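PDB 3HMZ: flavin reductase domain protein, FMN-binding from Shewanella baltica, which binds flavin mononucleotide and probably works as a flavin-dependent oxidoreductase of the flavoredoxin family. Local coordinates for residues A20-H28 against F164-D172. Residues are numbered along the deposited sequence; the frame is centred on the assembly and turned at random. Where two conformers were deposited one is given.
Sequences AKAYRLLNH and FNHGHWHFD
Arg24 reaches across to a small beta hairpin, strands 164-165 and 168-169 joined by a type I' turn. Its own segment, 20-28, lies in the loop between strands 14-16 and 32-38 of the flavin reductase domain. Arg24 CB meets the edge of the Phe164 ring, 4.1 Å from CZ. CG lies over one face of the Tyr23 ring, toward its rim. The chain stays extended to NE (chi2 and chi3 both -176°), with CD beside Gly167 O. NE bonds Tyr23 OH almost straight, and NH1 bonds Gly167 O at 2.8 Å; both partners lie in the guanidinium plane. Two bonds on different nitrogens thus fix its rotation. NH1 also sits over one face of the His168 ring, while Lys21 CD lies over one guanidinium face, toward its rim. Replacing Arg24 by alanine is likely to leave Gly167 O and Tyr23 OH without these donors and open a gap between Tyr23 and the hairpin. Leu25 CD2 sits over the centre of the Phe164 ring in a CH-pi contact, 3.4 Å from the centroid. His28, Trp169 and Phe171 form an aromatic cluster; His28 NE2 bonds Ser180 OG, and Tyr190 of the second subunit packs on Phe171 and Trp169. At the indole edge, Trp169 NE1 donates to Arg24 O at 3.0 Å, tilted 34° from the carbonyl plane.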
loop_
_atom_site.group_PDB
_atom_site.type_symbol
_atom_site.label_atom_id
_atom_site.label_comp_id
_atom_site.label_asym_id
_atom_site.label_seq_id
_atom_site.Cartn_x
_atom_site.Cartn_y
_atom_site.Cartn_z
ATOM N N ALA A 20 2.696 14.889 11.939
ATOM C CA ALA A 20 3.073 13.630 12.580
ATOM C C ALA A 20 2.043 12.501 12.412
ATOM O O ALA A 20 2.354 11.346 12.736
ATOM C CB ALA A 20 3.298 13.868 14.092
ATOM N N LYS A 21 0.806 12.827 12.010
ATOM C CA LYS A 21 -0.237 11.816 11.738
ATOM C C LYS A 21 -0.531 11.639 10.267
ATOM O O LYS A 21 -1.383 10.789 9.927
ATOM C CB LYS A 21 -1.526 12.174 12.471
ATOM C CG LYS A 21 -1.299 12.247 13.972
ATOM C CD LYS A 21 -2.390 11.732 14.768
ATOM C CE LYS A 21 -2.128 11.806 16.284
ATOM N NZ LYS A 21 -0.917 11.056 16.783
ATOM N N ALA A 22 0.128 12.422 9.397
ATOM C CA ALA A 22 -0.118 12.360 7.955
ATOM C C ALA A 22 0.010 10.946 7.368
ATOM O O ALA A 22 -0.720 10.578 6.454
ATOM C CB ALA A 22 0.823 13.352 7.172
ATOM N N TYR A 23 0.937 10.156 7.908
ATOM C CA TYR A 23 1.136 8.764 7.402
ATOM C C TYR A 23 -0.161 7.936 7.486
ATOM O O TYR A 23 -0.383 7.027 6.673
ATOM C CB TYR A 23 2.261 8.031 8.145
ATOM C CG TYR A 23 1.862 7.582 9.522
ATOM C CD1 TYR A 23 1.887 8.448 10.624
ATOM C CD2 TYR A 23 1.401 6.295 9.729
ATOM C CE1 TYR A 23 1.444 8.040 11.870
ATOM C CE2 TYR A 23 0.969 5.883 10.970
ATOM C CZ TYR A 23 1.006 6.748 12.047
ATOM O OH TYR A 23 0.552 6.336 13.281
ATOM N N ARG A 24 -1.025 8.274 8.446
ATOM C CA ARG A 24 -2.279 7.523 8.623
ATOM C C ARG A 24 -3.235 7.652 7.432
ATOM O O ARG A 24 -4.078 6.798 7.206
ATOM C CB ARG A 24 -2.986 7.938 9.890
ATOM C CG ARG A 24 -2.183 7.573 11.123
ATOM C CD ARG A 24 -2.934 7.892 12.329
ATOM N NE ARG A 24 -2.158 7.640 13.543
ATOM C CZ ARG A 24 -2.619 7.885 14.758
ATOM N NH1 ARG A 24 -3.807 8.438 14.931
ATOM N NH2 ARG A 24 -1.849 7.626 15.810
ATOM N N LEU A 25 -3.060 8.723 6.653
ATOM C CA LEU A 25 -3.874 8.949 5.480
ATOM C C LEU A 25 -3.654 7.841 4.428
ATOM O O LEU A 25 -4.502 7.639 3.554
ATOM C CB LEU A 25 -3.578 10.332 4.872
ATOM C CG LEU A 25 -3.912 11.503 5.809
ATOM C CD1 LEU A 25 -3.380 12.846 5.254
ATOM C CD2 LEU A 25 -5.418 11.599 6.119
ATOM N N LEU A 26 -2.481 7.189 4.453
ATOM C CA LEU A 26 -2.139 6.168 3.482
ATOM C C LEU A 26 -1.974 4.780 4.084
ATOM O O LEU A 26 -1.629 3.853 3.367
ATOM C CB LEU A 26 -0.837 6.543 2.765
ATOM C CG LEU A 26 -0.835 7.869 2.027
ATOM C CD1 LEU A 26 0.515 8.135 1.390
ATOM C CD2 LEU A 26 -1.970 7.947 0.982
ATOM N N ASN A 27 -2.143 4.647 5.404
ATOM C CA ASN A 27 -1.752 3.408 6.088
ATOM C C ASN A 27 -2.524 2.168 5.655
ATOM O O ASN A 27 -1.957 1.074 5.610
ATOM C CB ASN A 27 -1.790 3.598 7.599
ATOM C CG ASN A 27 -0.518 3.178 8.280
ATOM O OD1 ASN A 27 0.548 3.245 7.703
ATOM N ND2 ASN A 27 -0.624 2.821 9.542
ATOM N N HIS A 28 -3.789 2.384 5.283
ATOM C CA HIS A 28 -4.660 1.331 4.810
ATOM C C HIS A 28 -4.430 0.953 3.324
ATOM O O HIS A 28 -5.143 0.111 2.779
ATOM C CB HIS A 28 -6.115 1.674 5.080
ATOM C CG HIS A 28 -6.592 2.892 4.375
ATOM N ND1 HIS A 28 -6.005 4.134 4.538
ATOM C CD2 HIS A 28 -7.659 3.075 3.573
ATOM C CE1 HIS A 28 -6.664 5.016 3.805
ATOM N NE2 HIS A 28 -7.670 4.396 3.200
ATOM N N PHE A 164 -11.984 11.916 7.712
ATOM C CA PHE A 164 -10.776 11.775 8.513
ATOM C C PHE A 164 -10.690 12.986 9.418
ATOM O O PHE A 164 -10.730 14.132 8.955
ATOM C CB PHE A 164 -9.533 11.691 7.635
ATOM C CG PHE A 164 -8.260 11.424 8.401
ATOM C CD1 PHE A 164 -7.538 12.454 8.986
ATOM C CD2 PHE A 164 -7.785 10.139 8.543
ATOM C CE1 PHE A 164 -6.358 12.184 9.678
ATOM C CE2 PHE A 164 -6.623 9.863 9.201
ATOM C CZ PHE A 164 -5.897 10.881 9.777
ATOM N N ASN A 165 -10.595 12.745 10.710
ATOM C CA ASN A 165 -10.457 13.860 11.666
ATOM C C ASN A 165 -9.763 13.384 12.914
ATOM O O ASN A 165 -9.818 12.188 13.269
ATOM C CB ASN A 165 -11.819 14.516 11.952
ATOM C CG ASN A 165 -12.822 13.561 12.565
ATOM O OD1 ASN A 165 -12.631 13.047 13.661
ATOM N ND2 ASN A 165 -13.908 13.300 11.829
ATOM N N HIS A 166 -9.108 14.326 13.586
ATOM C CA HIS A 166 -8.369 14.051 14.815
ATOM C C HIS A 166 -7.482 12.792 14.734
ATOM O O HIS A 166 -7.430 11.999 15.670
ATOM C CB HIS A 166 -9.325 14.025 15.994
ATOM C CG HIS A 166 -10.252 15.184 16.004
ATOM N ND1 HIS A 166 -9.807 16.472 16.225
ATOM C CD2 HIS A 166 -11.577 15.275 15.775
ATOM C CE1 HIS A 166 -10.838 17.298 16.146
ATOM N NE2 HIS A 166 -11.922 16.601 15.859
ATOM N N GLY A 167 -6.800 12.647 13.598
ATOM C CA GLY A 167 -5.878 11.556 13.357
ATOM C C GLY A 167 -6.425 10.197 13.003
ATOM O O GLY A 167 -5.657 9.247 12.991
ATOM N N HIS A 168 -7.726 10.077 12.758
ATOM C CA HIS A 168 -8.334 8.793 12.413
ATOM C C HIS A 168 -9.345 8.894 11.287
ATOM O O HIS A 168 -10.043 9.889 11.133
ATOM C CB HIS A 168 -9.044 8.182 13.622
ATOM C CG HIS A 168 -8.128 7.938 14.784
ATOM N ND1 HIS A 168 -7.434 6.763 14.944
ATOM C CD2 HIS A 168 -7.714 8.760 15.777
ATOM C CE1 HIS A 168 -6.664 6.856 16.021
ATOM N NE2 HIS A 168 -6.814 8.064 16.546
ATOM N N TRP A 169 -9.407 7.823 10.516
ATOM C CA TRP A 169 -10.423 7.657 9.514
ATOM C C TRP A 169 -11.726 7.315 10.202
ATOM O O TRP A 169 -11.724 6.687 11.283
ATOM C CB TRP A 169 -10.067 6.539 8.523
ATOM C CG TRP A 169 -8.975 6.896 7.588
ATOM C CD1 TRP A 169 -7.689 6.546 7.685
ATOM C CD2 TRP A 169 -9.089 7.705 6.404
ATOM N NE1 TRP A 169 -6.967 7.024 6.611
ATOM C CE2 TRP A 169 -7.800 7.779 5.826
ATOM C CE3 TRP A 169 -10.141 8.386 5.797
ATOM C CZ2 TRP A 169 -7.550 8.459 4.644
ATOM C CZ3 TRP A 169 -9.881 9.092 4.617
ATOM C CH2 TRP A 169 -8.598 9.097 4.052
ATOM N N HIS A 170 -12.824 7.698 9.557
ATOM C CA HIS A 170 -14.178 7.451 10.065
ATOM C C HIS A 170 -15.059 6.958 8.930
ATOM O O HIS A 170 -16.156 7.423 8.746
ATOM C CB HIS A 170 -14.709 8.718 10.724
ATOM C CG HIS A 170 -14.005 9.064 11.990
ATOM N ND1 HIS A 170 -14.259 8.392 13.164
ATOM C CD2 HIS A 170 -13.038 9.964 12.267
ATOM C CE1 HIS A 170 -13.479 8.875 14.113
ATOM N NE2 HIS A 170 -12.713 9.810 13.586
ATOM N N PHE A 171 -14.549 5.978 8.168
ATOM C CA PHE A 171 -15.333 5.462 7.020
ATOM C C PHE A 171 -16.703 4.896 7.426
ATOM O O PHE A 171 -17.689 5.007 6.658
ATOM C CB PHE A 171 -14.542 4.394 6.261
ATOM C CG PHE A 171 -13.330 4.899 5.601
ATOM C CD1 PHE A 171 -13.424 5.796 4.532
ATOM C CD2 PHE A 171 -12.064 4.428 5.956
ATOM C CE1 PHE A 171 -12.268 6.220 3.885
ATOM C CE2 PHE A 171 -10.948 4.856 5.305
ATOM C CZ PHE A 171 -11.042 5.744 4.268
ATOM N N ASP A 172 -16.739 4.323 8.640
ATOM C CA ASP A 172 -17.970 3.704 9.119
ATOM C C ASP A 172 -19.109 4.704 9.285
ATOM O O ASP A 172 -20.263 4.334 9.041
ATOM C CB ASP A 172 -17.750 2.869 10.396
ATOM C CG ASP A 172 -17.270 3.700 11.583
ATOM O OD1 ASP A 172 -16.521 4.679 11.386
ATOM O OD2 ASP A 172 -17.612 3.347 12.724
#